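Local coordinates for chitin oligosaccharide binding protein NagB2 (Paenibacillus sp. FPU-7, PDB 7EHU), which binds chitin oligosaccharides such as diacetylchitobiose and triacetylchitotriose as an extracellular solute-binding protein, probably delivering them to an ABC transporter, at residues T74-V79 / I93-G98; F128-F133 / G137-L142. All blocks are in the same frame, centred on the assembly; numbering follows the deposited sequence.

How the interactions relate
Interaction 1 sets helix 73-86 against strand 93-97 directly at the glycan, while interaction 2 packs F128-F133 against G137-L142, either side of a beta-hairpin turn. Their centres lie 16 Å apart, yet they touch: the rim atom CZ of F133 sits 3.5 Å from the backbone N of G98, and the CD2 methyl of L96 meets the O of Y140 at 3.7 Å. F97 and R77 touch the glycan directly, whereas the end of strand 93-97, at L96 and G98, packs on F133, whose side chain is about 8 Å from a bound NAG. Both contacts reach the same mixed sheet, interaction 2 probably as a second shell behind the pocket.

Interaction 1. Residues T74-V79 / I93-G98; sequences TVNRDV and IFNLFG. With NAG (2-acetamido-2-deoxy-beta-D-glucopyranose), chain B; NAG (2-acetamido-2-deoxy-beta-D-glucopyranose), chain C.
R77 and F97 form a flat stack beside the bound sugar, and the arginine can be followed outward from its helix. Its CB leaves the backbone toward the strand, and CG stands anti to the backbone N (chi1 -173°), which starts an extended chain running across the phenyl ring. CD lies 3.5 Å from CD1 of F97, and NE passes over the same ring carbon. CZ then settles 3.4 Å from CG of F97, with the guanidinium and ring planes only 8° apart. At the tip the two nitrogens part company: NH2 lies near CB of F97, while NH1 reaches O3 of the chain B NAG at 3.0 Å, near the guanidinium plane. Water 2 links NH2, by a weak bond, to the O of G98.

The same ring also serves the glycan. Its CZ is 3.3 Å from O7 of the chain B NAG, which approaches obliquely, and O4 of the chain C NAG meets the ring edge. Two residues back along the strand, the backbone O of N95 receives a weak hydrogen bond of 3.5 Å from ND2 of N76, bent to 134°. Water 1 bridges the same pair, accepting from ND2 of N76 and donating to OD1 of N95 at 2.7 Å. R35 takes the other end of the N76 amide, and N316 also binds OD1 of N95.

Salt bridges from R77 NE to D101 and from NH2 to D389 fix the rotation of the guanidinium, and D389 is also hydrogen-bonded to a NAG of the glycan. Held by two carboxylates, the cation and the ring together probably hold a fixed polar and aromatic surface against the sugar's hydroxyl and acetamido groups.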
loop_
_atom_site.group_PDB
_atom_site.type_symbol
_atom_site.label_atom_id
_atom_site.label_comp_id
_atom_site.label_asym_id
_atom_site.label_seq_id
_atom_site.Cartn_x
_atom_site.Cartn_y
_atom_site.Cartn_z
ATOM N N THR A 74 -6.431 -8.629 1.599
ATOM C CA THR A 74 -6.270 -9.425 0.381
ATOM C C THR A 74 -7.598 -10.040 -0.051
ATOM O O THR A 74 -7.910 -10.103 -1.251
ATOM C CB THR A 74 -5.257 -10.559 0.582
ATOM O OG1 THR A 74 -5.688 -11.358 1.678
ATOM C CG2 THR A 74 -3.848 -10.025 0.829
ATOM N N VAL A 75 -8.389 -10.502 0.917
ATOM C CA VAL A 75 -9.665 -11.136 0.613
ATOM C C VAL A 75 -10.601 -10.131 -0.043
ATOM O O VAL A 75 -11.240 -10.435 -1.056
ATOM C CB VAL A 75 -10.266 -11.730 1.901
ATOM C CG1 VAL A 75 -11.673 -12.269 1.658
ATOM C CG2 VAL A 75 -9.370 -12.836 2.469
ATOM N N ASN A 76 -10.663 -8.900 0.482
ATOM C CA ASN A 76 -11.566 -7.921 -0.114
ATOM C C ASN A 76 -11.142 -7.601 -1.545
ATOM O O ASN A 76 -11.948 -7.663 -2.475
ATOM C CB ASN A 76 -11.607 -6.631 0.691
ATOM C CG ASN A 76 -12.557 -5.648 0.099
ATOM O OD1 ASN A 76 -13.705 -5.999 -0.146
ATOM N ND2 ASN A 76 -12.082 -4.443 -0.230
ATOM N N ARG A 77 -9.876 -7.202 -1.724
ATOM C CA ARG A 77 -9.459 -6.692 -3.023
ATOM C C ARG A 77 -9.489 -7.766 -4.089
ATOM O O ARG A 77 -9.920 -7.524 -5.223
ATOM C CB ARG A 77 -8.053 -6.116 -2.931
ATOM C CG ARG A 77 -7.583 -5.402 -4.183
ATOM C CD ARG A 77 -6.189 -4.915 -4.057
ATOM N NE ARG A 77 -5.827 -4.139 -5.222
ATOM C CZ ARG A 77 -4.668 -3.510 -5.374
ATOM N NH1 ARG A 77 -3.742 -3.637 -4.423
ATOM N NH2 ARG A 77 -4.432 -2.755 -6.429
ATOM N N ASP A 78 -9.012 -8.947 -3.754
ATOM C CA ASP A 78 -8.706 -9.965 -4.749
ATOM C C ASP A 78 -9.783 -11.019 -4.885
ATOM O O ASP A 78 -9.772 -11.751 -5.878
ATOM C CB ASP A 78 -7.349 -10.611 -4.454
ATOM C CG ASP A 78 -6.231 -9.606 -4.438
ATOM O OD1 ASP A 78 -5.233 -9.879 -3.777
ATOM O OD2 ASP A 78 -6.350 -8.570 -5.122
ATOM N N VAL A 79 -10.703 -11.108 -3.931
ATOM C CA VAL A 79 -11.741 -12.138 -3.982
ATOM C C VAL A 79 -13.133 -11.520 -3.878
ATOM O O VAL A 79 -13.933 -11.619 -4.817
ATOM C CB VAL A 79 -11.511 -13.219 -2.901
ATOM C CG1 VAL A 79 -12.579 -14.311 -2.981
ATOM C CG2 VAL A 79 -10.106 -13.825 -3.023
ATOM N N ILE A 93 -20.630 1.315 -0.461
ATOM C CA ILE A 93 -19.381 1.993 -0.124
ATOM C C ILE A 93 -18.339 0.909 0.092
ATOM O O ILE A 93 -18.626 -0.092 0.753
ATOM C CB ILE A 93 -19.510 2.820 1.179
ATOM C CG1 ILE A 93 -20.626 3.860 1.080
ATOM C CG2 ILE A 93 -18.172 3.485 1.502
ATOM C CD1 ILE A 93 -21.059 4.412 2.438
ATOM N N PHE A 94 -17.133 1.089 -0.460
ATOM C CA PHE A 94 -16.141 0.021 -0.344
ATOM C C PHE A 94 -14.723 0.551 -0.466
ATOM O O PHE A 94 -14.442 1.434 -1.281
ATOM C CB PHE A 94 -16.345 -1.079 -1.418
ATOM C CG PHE A 94 -16.705 -0.520 -2.768
ATOM C CD1 PHE A 94 -15.733 -0.137 -3.675
ATOM C CD2 PHE A 94 -18.034 -0.323 -3.118
ATOM C CE1 PHE A 94 -16.081 0.454 -4.873
ATOM C CE2 PHE A 94 -18.384 0.241 -4.321
ATOM C CZ PHE A 94 -17.412 0.612 -5.207
ATOM N N ASN A 95 -13.816 -0.059 0.288
ATOM C CA ASN A 95 -12.400 0.208 0.108
ATOM C C ASN A 95 -11.993 -0.226 -1.303
ATOM O O ASN A 95 -12.287 -1.346 -1.739
ATOM C CB ASN A 95 -11.597 -0.547 1.162
ATOM C CG ASN A 95 -10.116 -0.268 1.055
ATOM O OD1 ASN A 95 -9.383 -0.952 0.350
ATOM N ND2 ASN A 95 -9.654 0.732 1.777
ATOM N N LEU A 96 -11.322 0.673 -2.015
ATOM C CA LEU A 96 -11.036 0.569 -3.434
ATOM C C LEU A 96 -9.616 1.042 -3.702
ATOM O O LEU A 96 -9.150 2.015 -3.097
ATOM C CB LEU A 96 -11.992 1.491 -4.198
ATOM C CG LEU A 96 -11.792 1.640 -5.701
ATOM C CD1 LEU A 96 -12.091 0.346 -6.440
ATOM C CD2 LEU A 96 -12.687 2.767 -6.248
ATOM N N PHE A 97 -8.931 0.397 -4.653
ATOM C CA PHE A 97 -7.626 0.845 -5.116
ATOM C C PHE A 97 -7.739 1.596 -6.437
ATOM O O PHE A 97 -8.471 1.182 -7.341
ATOM C CB PHE A 97 -6.652 -0.329 -5.272
ATOM C CG PHE A 97 -6.075 -0.744 -3.949
ATOM C CD1 PHE A 97 -6.781 -1.597 -3.107
ATOM C CD2 PHE A 97 -4.863 -0.220 -3.488
ATOM C CE1 PHE A 97 -6.298 -1.928 -1.854
ATOM C CE2 PHE A 97 -4.372 -0.540 -2.240
ATOM C CZ PHE A 97 -5.084 -1.392 -1.412
ATOM N N GLY A 98 -6.928 2.644 -6.565
ATOM C CA GLY A 98 -6.786 3.376 -7.798
ATOM C C GLY A 98 -6.061 2.551 -8.844
ATOM O O GLY A 98 -5.578 1.438 -8.605
HETATM C C1 NAG B . -1.543 -2.089 0.054
HETATM C C2 NAG B . -1.866 -3.149 -0.970
HETATM C C3 NAG B . -0.774 -3.220 -2.036
HETATM C C4 NAG B . -0.539 -1.842 -2.645
HETATM C C5 NAG B . -0.261 -0.819 -1.548
HETATM C C6 NAG B . -0.120 0.597 -2.068
HETATM C C7 NAG B . -3.258 -5.069 -0.355
HETATM C C8 NAG B . -3.293 -6.425 0.297
HETATM N N2 NAG B . -2.075 -4.452 -0.361
HETATM O O3 NAG B . -1.181 -4.156 -3.026
HETATM O O4 NAG B . 0.579 -1.838 -3.527
HETATM O O5 NAG B . -1.337 -0.838 -0.597
HETATM O O6 NAG B . -1.298 1.036 -2.729
HETATM O O7 NAG B . -4.257 -4.563 -0.868
HETATM C C1 NAG C . -3.889 0.026 4.302
HETATM C C2 NAG C . -3.517 0.929 3.139
HETATM C C3 NAG C . -3.390 0.129 1.846
HETATM C C4 NAG C . -2.530 -1.113 2.034
HETATM C C5 NAG C . -3.049 -1.890 3.236
HETATM C C6 NAG C . -2.246 -3.120 3.577
HETATM C C7 NAG C . -4.387 3.240 3.378
HETATM C C8 NAG C . -5.564 4.128 3.132
HETATM N N2 NAG C . -4.523 1.969 2.972
HETATM O O3 NAG C . -2.846 0.996 0.862
HETATM O O4 NAG C . -2.658 -1.954 0.890
HETATM O O5 NAG C . -3.000 -1.038 4.387
HETATM O O6 NAG C . -2.849 -3.839 4.647
HETATM O O7 NAG C . -3.359 3.661 3.900
HETATM O O HOH W 1 -9.338 -3.534 -0.416
HETATM O O HOH W 2 -5.341 -1.330 -8.941
#

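Interaction 2. Residues F128-F133 / G137-L142; sequences FELREF and GKIYGL
The ring of F133 lies over the backbone of G141-L142, with the N of L142 4.3 Å above one face and displaced toward the rim. The O of G141 comes at the ring obliquely and is closest to the CB of F133, at 3.3 Å. Y140 presents its ring differently: the O of F133 lies at the edge, near the ring plane, and approaches CB and CD2.

That same carbonyl accepts the N-H of Y140 at 2.9 Å from N to O, in a fairly straight bond (155° at the hydrogen), the donor tilted 21° from the carbonyl plane. CG of F133 is anti to its own carbonyl carbon (chi1 -70°), which carries the ring across the G141 backbone, CD1 lying 3.6 Å from its CA. A side chain at G141 would be directed at that ring, so glycine lets the phenyl group lie close. The N and O of G141 are buried here without a polar partner. Replacing F133 with an alanine would probably open a gap over the G141-L142 backbone and leave the peptide there less firmly covered.

Apolar packing completes the contact. L130 sends one methyl to each neighbour: CD1 meets CD1 of I139 at 3.8 Å, the side chains crossing at about a right angle, and CD2 meets CD2 of L142 at 4.2 Å. L118 of helix 115-121 touches both I139 and L142, while T102 of helix 100-107 lies against F133 and Y140.

This is a beta-hairpin: 134-135 pairs antiparallel with the start of strand 138-154, and the bond from Y140 N to F133 O continues the pairing beyond the turn. The contact ties the loop and 3-10 turn before the hairpin to strand 138-154 of the mixed sheet in this periplasmic-binding-protein-like fold.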
loop_
_atom_site.group_PDB
_atom_site.type_symbol
_atom_site.label_atom_id
_atom_site.label_comp_id
_atom_site.label_asym_id
_atom_site.label_seq_id
_atom_site.Cartn_x
_atom_site.Cartn_y
_atom_site.Cartn_z
ATOM N N PHE A 128 -4.454 15.946 -2.429
ATOM C CA PHE A 128 -3.154 16.095 -3.075
ATOM C C PHE A 128 -3.198 15.583 -4.514
ATOM O O PHE A 128 -2.688 16.234 -5.432
ATOM C CB PHE A 128 -2.068 15.361 -2.285
ATOM C CG PHE A 128 -1.703 16.012 -0.984
ATOM C CD1 PHE A 128 -0.950 17.168 -0.946
ATOM C CD2 PHE A 128 -2.131 15.472 0.208
ATOM C CE1 PHE A 128 -0.624 17.751 0.274
ATOM C CE2 PHE A 128 -1.805 16.059 1.410
ATOM C CZ PHE A 128 -1.062 17.192 1.440
ATOM N N GLU A 129 -3.735 14.383 -4.723
ATOM C CA GLU A 129 -3.721 13.756 -6.042
ATOM C C GLU A 129 -4.880 12.788 -6.188
ATOM O O GLU A 129 -4.933 11.788 -5.464
ATOM C CB GLU A 129 -2.425 12.984 -6.268
ATOM C CG GLU A 129 -1.178 13.812 -6.405
ATOM C CD GLU A 129 0.075 12.997 -6.722
ATOM O OE1 GLU A 129 -0.016 11.770 -6.999
ATOM O OE2 GLU A 129 1.161 13.619 -6.790
ATOM N N LEU A 130 -5.758 13.039 -7.155
ATOM C CA LEU A 130 -6.831 12.114 -7.484
ATOM C C LEU A 130 -6.544 11.307 -8.751
ATOM O O LEU A 130 -7.402 10.524 -9.186
ATOM C CB LEU A 130 -8.157 12.855 -7.624
ATOM C CG LEU A 130 -8.693 13.524 -6.360
ATOM C CD1 LEU A 130 -9.971 14.303 -6.654
ATOM C CD2 LEU A 130 -8.922 12.509 -5.277
ATOM N N ARG A 131 -5.348 11.441 -9.329
ATOM C CA ARG A 131 -5.087 10.857 -10.633
ATOM C C ARG A 131 -5.404 9.349 -10.665
ATOM O O ARG A 131 -5.957 8.860 -11.652
ATOM C CB ARG A 131 -3.615 11.081 -10.994
ATOM C CG ARG A 131 -3.360 10.647 -12.390
ATOM C CD ARG A 131 -2.022 10.818 -12.938
ATOM N NE ARG A 131 -1.993 10.377 -14.322
ATOM C CZ ARG A 131 -2.150 9.117 -14.717
ATOM N NH1 ARG A 131 -2.828 8.280 -13.953
ATOM N NH2 ARG A 131 -1.967 8.795 -15.983
ATOM N N GLU A 132 -5.034 8.582 -9.622
ATOM C CA GLU A 132 -5.230 7.135 -9.698
ATOM C C GLU A 132 -6.709 6.775 -9.782
ATOM O O GLU A 132 -7.073 5.714 -10.297
ATOM C CB GLU A 132 -4.589 6.414 -8.508
ATOM C CG GLU A 132 -3.066 6.461 -8.435
ATOM C CD GLU A 132 -2.461 5.303 -7.680
ATOM O OE1 GLU A 132 -3.194 4.385 -7.292
ATOM O OE2 GLU A 132 -1.230 5.303 -7.445
ATOM N N PHE A 133 -7.573 7.632 -9.261
ATOM C CA PHE A 133 -9.001 7.370 -9.225
ATOM C C PHE A 133 -9.744 8.042 -10.367
ATOM O O PHE A 133 -10.974 8.002 -10.397
ATOM C CB PHE A 133 -9.552 7.806 -7.875
ATOM C CG PHE A 133 -9.118 6.930 -6.748
ATOM C CD1 PHE A 133 -9.800 5.753 -6.480
ATOM C CD2 PHE A 133 -8.012 7.234 -5.995
ATOM C CE1 PHE A 133 -9.413 4.929 -5.440
ATOM C CE2 PHE A 133 -7.615 6.391 -4.941
ATOM C CZ PHE A 133 -8.332 5.252 -4.673
ATOM N N GLY A 137 -11.364 11.814 -17.056
ATOM C CA GLY A 137 -11.749 13.044 -16.392
ATOM C C GLY A 137 -12.728 12.918 -15.239
ATOM O O GLY A 137 -12.944 13.902 -14.526
ATOM N N LYS A 138 -13.294 11.746 -14.971
ATOM C CA LYS A 138 -14.365 11.673 -13.972
ATOM C C LYS A 138 -13.658 10.933 -12.816
ATOM O O LYS A 138 -12.791 10.050 -13.029
ATOM C CB LYS A 138 -15.316 10.692 -14.531
ATOM C CG LYS A 138 -15.994 11.185 -15.890
ATOM C CD LYS A 138 -17.077 10.210 -16.432
ATOM C CE LYS A 138 -15.709 9.369 -16.764
ATOM N NZ LYS A 138 -15.485 8.064 -17.306
ATOM N N ILE A 139 -14.011 11.316 -11.608
ATOM C CA ILE A 139 -13.386 10.834 -10.392
ATOM C C ILE A 139 -14.263 9.722 -9.838
ATOM O O ILE A 139 -15.462 9.923 -9.639
ATOM C CB ILE A 139 -13.243 11.996 -9.397
ATOM C CG1 ILE A 139 -12.287 13.072 -9.948
ATOM C CG2 ILE A 139 -12.769 11.493 -8.049
ATOM C CD1 ILE A 139 -12.574 14.472 -9.451
ATOM N N TYR A 140 -13.661 8.570 -9.546
ATOM C CA TYR A 140 -14.415 7.383 -9.154
ATOM C C TYR A 140 -14.052 6.849 -7.774
ATOM O O TYR A 140 -14.527 5.781 -7.387
ATOM C CB TYR A 140 -14.236 6.291 -10.205
ATOM C CG TYR A 140 -14.926 6.597 -11.508
ATOM C CD1 TYR A 140 -16.314 6.515 -11.625
ATOM C CD2 TYR A 140 -14.193 6.965 -12.632
ATOM C CE1 TYR A 140 -16.955 6.782 -12.831
ATOM C CE2 TYR A 140 -14.813 7.231 -13.837
ATOM C CZ TYR A 140 -16.196 7.122 -13.933
ATOM O OH TYR A 140 -16.788 7.403 -15.142
ATOM N N GLY A 141 -13.260 7.573 -7.007
ATOM C CA GLY A 141 -12.974 7.203 -5.630
ATOM C C GLY A 141 -12.144 8.293 -4.994
ATOM O O GLY A 141 -11.646 9.186 -5.684
ATOM N N LEU A 142 -11.985 8.198 -3.674
ATOM C CA LEU A 142 -11.346 9.262 -2.903
ATOM C C LEU A 142 -10.314 8.640 -1.973
ATOM O O LEU A 142 -10.680 7.872 -1.070
ATOM C CB LEU A 142 -12.357 10.083 -2.105
ATOM C CG LEU A 142 -13.401 10.763 -2.978
ATOM C CD1 LEU A 142 -14.489 11.383 -2.121
ATOM C CD2 LEU A 142 -12.817 11.829 -3.904
#